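Local coordinates for protein 3-isopropylmalate dehydratase small subunit (PDB 3Q3W) that serves as the small subunit of isopropylmalate isomerase, which interconverts 2-isopropylmalate and 3-isopropylmalate by way of 2-isopropylmaleate, at residues 68-71 with 72-75; 125-128 with 129-132. All coordinates share one frame; numbering follows the deposited sequence.

In the fold
Starting from the N terminus, strand 9-17 is laid down first, and the chain then runs through helix 47-50 and a long loop before contact 1 closes that loop with a turn into strand 73-78. Strand 73-78 pairs in parallel with 9-17 and with 102-105. Contact 2 comes later, at the exit from strand 122-125, the next one past 102-105 in the sheet, where the chain starts helix 128-140. The contacts follow in series, neither nested nor crossed. The centres of contact 1 and contact 2 lie about 21 Å apart, their nearest atoms about 9 Å. A bridge between their surroundings is K128 of contact 2, which reaches F79 and E80 just beyond strand 73-78.

Contact 1: 68-71 with 72-75; sequences KEYQ and NSSI
The carbonyl of Y70 and the hydroxyl of S73 meet across a type II beta turn that runs from Y70 to S73. Among the direct hydrogen bonds, the side chain makes the shorter: S73 OG donates to Y70 O at 2.7 Å, with the donor tilted 24° from the carbonyl plane. The backbone bond of the turn is poorer, since S73 N lies 3.3 Å from Y70 O and its N-H is bent to 122°, so it counts as weak. In S73, chi1 of -76° puts OG beside the backbone N, and the hydroxyl thereby reaches the same acceptor as the amide, whose direction the turn sets.

Water supplies a second route. One molecule donates to Y70 O at 2.6 Å and accepts from S73 N at 3.1 Å, bridging the very pair whose direct bond is weak. Y70 O is thus gripped by three donors: hydroxyl, amide and water.

The van der Waals part is small. Y70 CB lies 3.6 Å from S73 OG, which stands obliquely to the tyrosine ring, while the rest of the ring points off from 72-75. At the corner, Q71 has the polyproline-like backbone of the second position and N72 takes a positive phi, the left-handed conformation expected at the third position of such a turn. Just before it, Q71 N bonds back to K68 O at 3.1 Å, closing the 3-10 segment at 68-69.

Outside the turn, the Y70 side chain packs on C15 and P16 of strand 9-17, with its hydroxyl weakly bonded to K144 NZ. S73 packs on I13 and C15 of that strand, and S74 and I75 join it by backbone hydrogen bonds, so the turn delivers strand 73-78 straight into the sheet between strands 9-17 and 102-105.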
ATOM      1  N   LYS A  68       2.991  -5.210 -16.993  1.00 24.64           N
ATOM      2  CA  LYS A  68       4.337  -4.655 -17.120  1.00 25.28           C
ATOM      3  C   LYS A  68       4.401  -3.208 -16.691  1.00 24.58           C
ATOM      4  O   LYS A  68       5.399  -2.814 -16.086  1.00 24.80           O
ATOM      5  CB  LYS A  68       4.912  -4.796 -18.536  1.00 26.06           C
ATOM      6  CG  LYS A  68       5.352  -6.240 -18.838  1.00 30.65           C
ATOM      7  CD  LYS A  68       6.545  -6.338 -19.727  1.00 34.79           C
ATOM      8  CE  LYS A  68       6.668  -7.743 -20.404  1.00 35.35           C
ATOM      9  NZ  LYS A  68       7.785  -8.401 -19.724  1.00 39.15           N
ATOM     10  N   GLU A  69       3.355  -2.406 -16.964  1.00 24.39           N
ATOM     11  CA  GLU A  69       3.423  -0.961 -16.656  0.60 24.48           C
ATOM     12  C   GLU A  69       3.531  -0.753 -15.151  1.00 24.95           C
ATOM     13  O   GLU A  69       4.063   0.269 -14.682  1.00 25.17           O
ATOM     14  CB  GLU A  69       2.204  -0.232 -17.214  0.60 25.40           C
ATOM     15  CG  GLU A  69       2.213  -0.139 -18.726  0.60 24.72           C
ATOM     16  CD  GLU A  69       1.791  -1.415 -19.449  0.60 24.46           C
ATOM     17  OE1 GLU A  69       1.255  -2.404 -18.833  0.60 18.91           O
ATOM     18  OE2 GLU A  69       2.004  -1.416 -20.658  0.60 16.44           O
ATOM     19  N   TYR A  70       3.081  -1.748 -14.389  1.00 22.99           N
ATOM     20  CA  TYR A  70       3.143  -1.702 -12.918  1.00 24.21           C
ATOM     21  C   TYR A  70       4.189  -2.615 -12.231  1.00 23.80           C
ATOM     22  O   TYR A  70       4.127  -2.848 -10.995  1.00 21.91           O
ATOM     23  CB  TYR A  70       1.745  -1.916 -12.344  1.00 24.05           C
ATOM     24  CG  TYR A  70       0.768  -0.836 -12.820  1.00 24.36           C
ATOM     25  CD1 TYR A  70       0.915   0.471 -12.409  1.00 25.38           C
ATOM     26  CD2 TYR A  70      -0.273  -1.141 -13.689  1.00 26.22           C
ATOM     27  CE1 TYR A  70       0.035   1.477 -12.862  1.00 29.59           C
ATOM     28  CE2 TYR A  70      -1.163  -0.156 -14.164  1.00 28.01           C
ATOM     29  CZ  TYR A  70      -0.999   1.157 -13.737  1.00 28.76           C
ATOM     30  OH  TYR A  70      -1.873   2.123 -14.142  1.00 33.98           O
ATOM     31  N   GLN A  71       5.186  -3.035 -12.997  1.00 24.64           N
ATOM     32  CA  GLN A  71       6.267  -3.802 -12.426  1.00 26.55           C
ATOM     33  C   GLN A  71       6.956  -2.951 -11.403  1.00 26.40           C
ATOM     34  O   GLN A  71       7.034  -1.709 -11.547  1.00 24.45           O
ATOM     35  CB  GLN A  71       7.301  -4.157 -13.451  1.00 28.48           C
ATOM     36  CG  GLN A  71       7.030  -5.431 -14.143  1.00 34.42           C
ATOM     37  CD  GLN A  71       8.142  -5.721 -15.152  1.00 38.20           C
ATOM     38  OE1 GLN A  71       8.562  -6.850 -15.297  1.00 45.14           O
ATOM     39  NE2 GLN A  71       8.638  -4.676 -15.812  1.00 42.01           N
ATOM     40  N   ASN A  72       7.469  -3.613 -10.369  1.00 24.31           N
ATOM     41  CA  ASN A  72       8.162  -2.934  -9.290  0.60 25.27           C
ATOM     42  C   ASN A  72       7.345  -1.846  -8.565  1.00 24.65           C
ATOM     43  O   ASN A  72       7.900  -0.841  -8.097  1.00 25.88           O
ATOM     44  CB  ASN A  72       9.506  -2.372  -9.771  0.60 26.75           C
ATOM     45  CG  ASN A  72      10.601  -3.369  -9.625  0.60 30.54           C
ATOM     46  OD1 ASN A  72      10.651  -4.381 -10.342  0.60 33.75           O
ATOM     47  ND2 ASN A  72      11.461  -3.144  -8.643  0.60 36.60           N
ATOM     48  N   SER A  73       6.051  -2.056  -8.428  1.00 23.08           N
ATOM     49  CA  SER A  73       5.196  -1.079  -7.717  1.00 23.12           C
ATOM     50  C   SER A  73       5.639  -0.976  -6.270  1.00 22.69           C
ATOM     51  O   SER A  73       5.901  -2.015  -5.632  1.00 22.23           O
ATOM     52  CB  SER A  73       3.714  -1.487  -7.805  1.00 22.35           C
ATOM     53  OG  SER A  73       3.175  -1.192  -9.082  1.00 24.96           O
ATOM     54  N   SER A  74       5.748   0.246  -5.742  1.00 23.33           N
ATOM     55  CA  SER A  74       6.023   0.461  -4.324  1.00 22.68           C
ATOM     56  C   SER A  74       5.036   1.409  -3.652  1.00 22.54           C
ATOM     57  O   SER A  74       5.115   1.669  -2.418  1.00 21.64           O
ATOM     58  CB  SER A  74       7.480   0.929  -4.103  1.00 23.92           C
ATOM     59  OG  SER A  74       7.740   2.182  -4.724  1.00 23.84           O
ATOM     60  N   ILE A  75       4.090   1.906  -4.443  1.00 21.38           N
ATOM     61  CA  ILE A  75       2.944   2.698  -3.971  1.00 22.09           C
ATOM     62  C   ILE A  75       1.629   2.193  -4.549  1.00 23.78           C
ATOM     63  O   ILE A  75       1.556   1.869  -5.757  1.00 24.46           O
ATOM     64  CB  ILE A  75       3.105   4.181  -4.418  1.00 23.42           C
ATOM     65  CG1 ILE A  75       4.335   4.775  -3.772  1.00 23.78           C
ATOM     66  CG2 ILE A  75       1.895   5.002  -4.037  1.00 22.43           C
ATOM     67  CD1 ILE A  75       4.853   6.088  -4.430  1.00 25.31           C
TER
HETATM   68  O   HOH W   1       4.467  -4.626  -9.102  1.00 19.92           O

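Contact 2: 125-128 with 129-132; sequences ELAK and DEVL
The E130 carboxylate has A127 on one side of its plane and L126 on the other. A127 N donates to E130 OE1 at 3.2 Å, its N-H bent to 140° and approaching from 41° above the plane. L126 CD2 comes to 3.6 Å from OE1 on the opposite side, while L126 CB lies nearer the plane, at 3.5 Å from OE1. The E130 chain is extended beyond CG (chi2 172°), carrying the carboxylate back past the start of the helix, where it crosses the leucine side chain at about a right angle.

A127 is the N-cap of helix 128-140, and E130, at N3, supplies the side-chain-to-backbone half of a capping box; alanine has no hydroxyl or carboxylate to return the bond. Flanking it is a hydrophobic staple: L126, just before the cap, touches V131 at N4, CB to CG2 at 3.9 Å, with F162 and F164 covering the leucine further out. The first helical bond is well formed, V131 N reaching A127 O at 3.0 Å in the carbonyl plane, and L132 N follows to K128 O at 2.9 Å. K128 sends its amine elsewhere, to a salt bridge with E80 and a cation-pi contact with F79.

The negative charge of E130 beside the amino end of the helix would probably be stabilised by the helix dipole, keeping its carboxylate ionised.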
ATOM      1  N   GLU A 125      -3.904   9.506   3.725  1.00 41.02           N
ATOM      2  CA  GLU A 125      -5.321   9.749   3.514  1.00 43.65           C
ATOM      3  C   GLU A 125      -5.438  11.014   2.682  1.00 45.14           C
ATOM      4  O   GLU A 125      -4.911  12.064   3.085  1.00 45.72           O
ATOM      5  CB  GLU A 125      -6.071   9.880   4.844  1.00 45.33           C
ATOM      6  CG  GLU A 125      -6.300   8.539   5.533  1.00 45.85           C
ATOM      7  CD  GLU A 125      -6.909   8.632   6.933  1.00 51.66           C
ATOM      8  OE1 GLU A 125      -7.066   9.780   7.469  1.00 54.58           O
ATOM      9  OE2 GLU A 125      -7.269   7.545   7.478  1.00 51.17           O
ATOM     10  N   LEU A 126      -6.078  10.898   1.514  1.00 44.54           N
ATOM     11  CA  LEU A 126      -6.402  12.047   0.669  1.00 45.93           C
ATOM     12  C   LEU A 126      -7.913  12.205   0.526  1.00 47.42           C
ATOM     13  O   LEU A 126      -8.658  11.252   0.712  1.00 47.15           O
ATOM     14  CB  LEU A 126      -5.756  11.902  -0.709  1.00 45.32           C
ATOM     15  CG  LEU A 126      -4.223  11.966  -0.690  1.00 44.25           C
ATOM     16  CD1 LEU A 126      -3.650  12.103  -2.106  1.00 40.73           C
ATOM     17  CD2 LEU A 126      -3.757  13.134   0.220  1.00 40.73           C
ATOM     18  N   ALA A 127      -8.388  13.407   0.226  1.00 48.84           N
ATOM     19  CA  ALA A 127      -9.806  13.554  -0.087  1.00 50.24           C
ATOM     20  C   ALA A 127     -10.133  12.690  -1.317  1.00 48.77           C
ATOM     21  O   ALA A 127      -9.300  12.526  -2.209  1.00 46.60           O
ATOM     22  CB  ALA A 127     -10.179  15.022  -0.319  1.00 52.97           C
ATOM     23  N   LYS A 128     -11.339  12.126  -1.336  1.00 49.80           N
ATOM     24  CA  LYS A 128     -11.740  11.196  -2.387  0.60 49.34           C
ATOM     25  C   LYS A 128     -11.569  11.810  -3.773  1.00 49.83           C
ATOM     26  O   LYS A 128     -11.128  11.132  -4.699  1.00 49.00           O
ATOM     27  CB  LYS A 128     -13.169  10.688  -2.133  0.60 51.06           C
ATOM     28  CG  LYS A 128     -14.003  10.412  -3.377  0.60 52.70           C
ATOM     29  CD  LYS A 128     -14.553   9.003  -3.430  0.60 52.35           C
ATOM     30  CE  LYS A 128     -13.532   8.052  -4.011  0.60 49.06           C
ATOM     31  NZ  LYS A 128     -14.079   6.666  -4.110  0.60 50.78           N
ATOM     32  N   ASP A 129     -11.893  13.095  -3.905  1.00 52.14           N
ATOM     33  CA  ASP A 129     -11.664  13.804  -5.171  0.60 52.82           C
ATOM     34  C   ASP A 129     -10.206  13.734  -5.585  1.00 50.56           C
ATOM     35  O   ASP A 129      -9.905  13.566  -6.763  1.00 49.24           O
ATOM     36  CB  ASP A 129     -12.136  15.274  -5.117  0.60 56.04           C
ATOM     37  CG  ASP A 129     -11.189  16.200  -4.347  0.60 56.79           C
ATOM     38  OD1 ASP A 129     -10.656  17.152  -4.966  0.60 55.11           O
ATOM     39  OD2 ASP A 129     -11.004  16.004  -3.114  0.60 57.44           O
ATOM     40  N   GLU A 130      -9.297  13.841  -4.626  1.00 49.68           N
ATOM     41  CA  GLU A 130      -7.880  13.836  -4.941  1.00 48.20           C
ATOM     42  C   GLU A 130      -7.471  12.404  -5.347  1.00 45.65           C
ATOM     43  O   GLU A 130      -6.728  12.237  -6.306  1.00 44.65           O
ATOM     44  CB  GLU A 130      -7.044  14.333  -3.760  1.00 48.97           C
ATOM     45  CG  GLU A 130      -7.167  15.880  -3.386  1.00 53.49           C
ATOM     46  CD  GLU A 130      -6.427  16.241  -2.057  1.00 55.29           C
ATOM     47  OE1 GLU A 130      -6.235  15.326  -1.223  1.00 54.14           O
ATOM     48  OE2 GLU A 130      -6.039  17.424  -1.849  1.00 58.23           O
ATOM     49  N   VAL A 131      -7.987  11.391  -4.651  1.00 44.37           N
ATOM     50  CA  VAL A 131      -7.731   9.981  -5.009  1.00 41.73           C
ATOM     51  C   VAL A 131      -8.219   9.681  -6.445  1.00 42.19           C
ATOM     52  O   VAL A 131      -7.537   9.023  -7.212  1.00 39.04           O
ATOM     53  CB  VAL A 131      -8.402   8.985  -4.018  1.00 40.90           C
ATOM     54  CG1 VAL A 131      -8.166   7.544  -4.462  1.00 36.91           C
ATOM     55  CG2 VAL A 131      -7.904   9.190  -2.573  1.00 39.65           C
ATOM     56  N   LEU A 132      -9.383  10.224  -6.802  1.00 44.89           N
ATOM     57  CA  LEU A 132     -10.055   9.907  -8.058  1.00 45.34           C
ATOM     58  C   LEU A 132      -9.263  10.469  -9.218  1.00 45.15           C
ATOM     59  O   LEU A 132      -9.089   9.831 -10.274  1.00 44.30           O
ATOM     60  CB  LEU A 132     -11.464  10.503  -8.027  1.00 49.24           C
ATOM     61  CG  LEU A 132     -12.607   9.514  -8.256  1.00 50.67           C
ATOM     62  CD1 LEU A 132     -12.217   8.108  -7.846  1.00 50.97           C
ATOM     63  CD2 LEU A 132     -13.870  10.007  -7.519  1.00 53.97           C
TER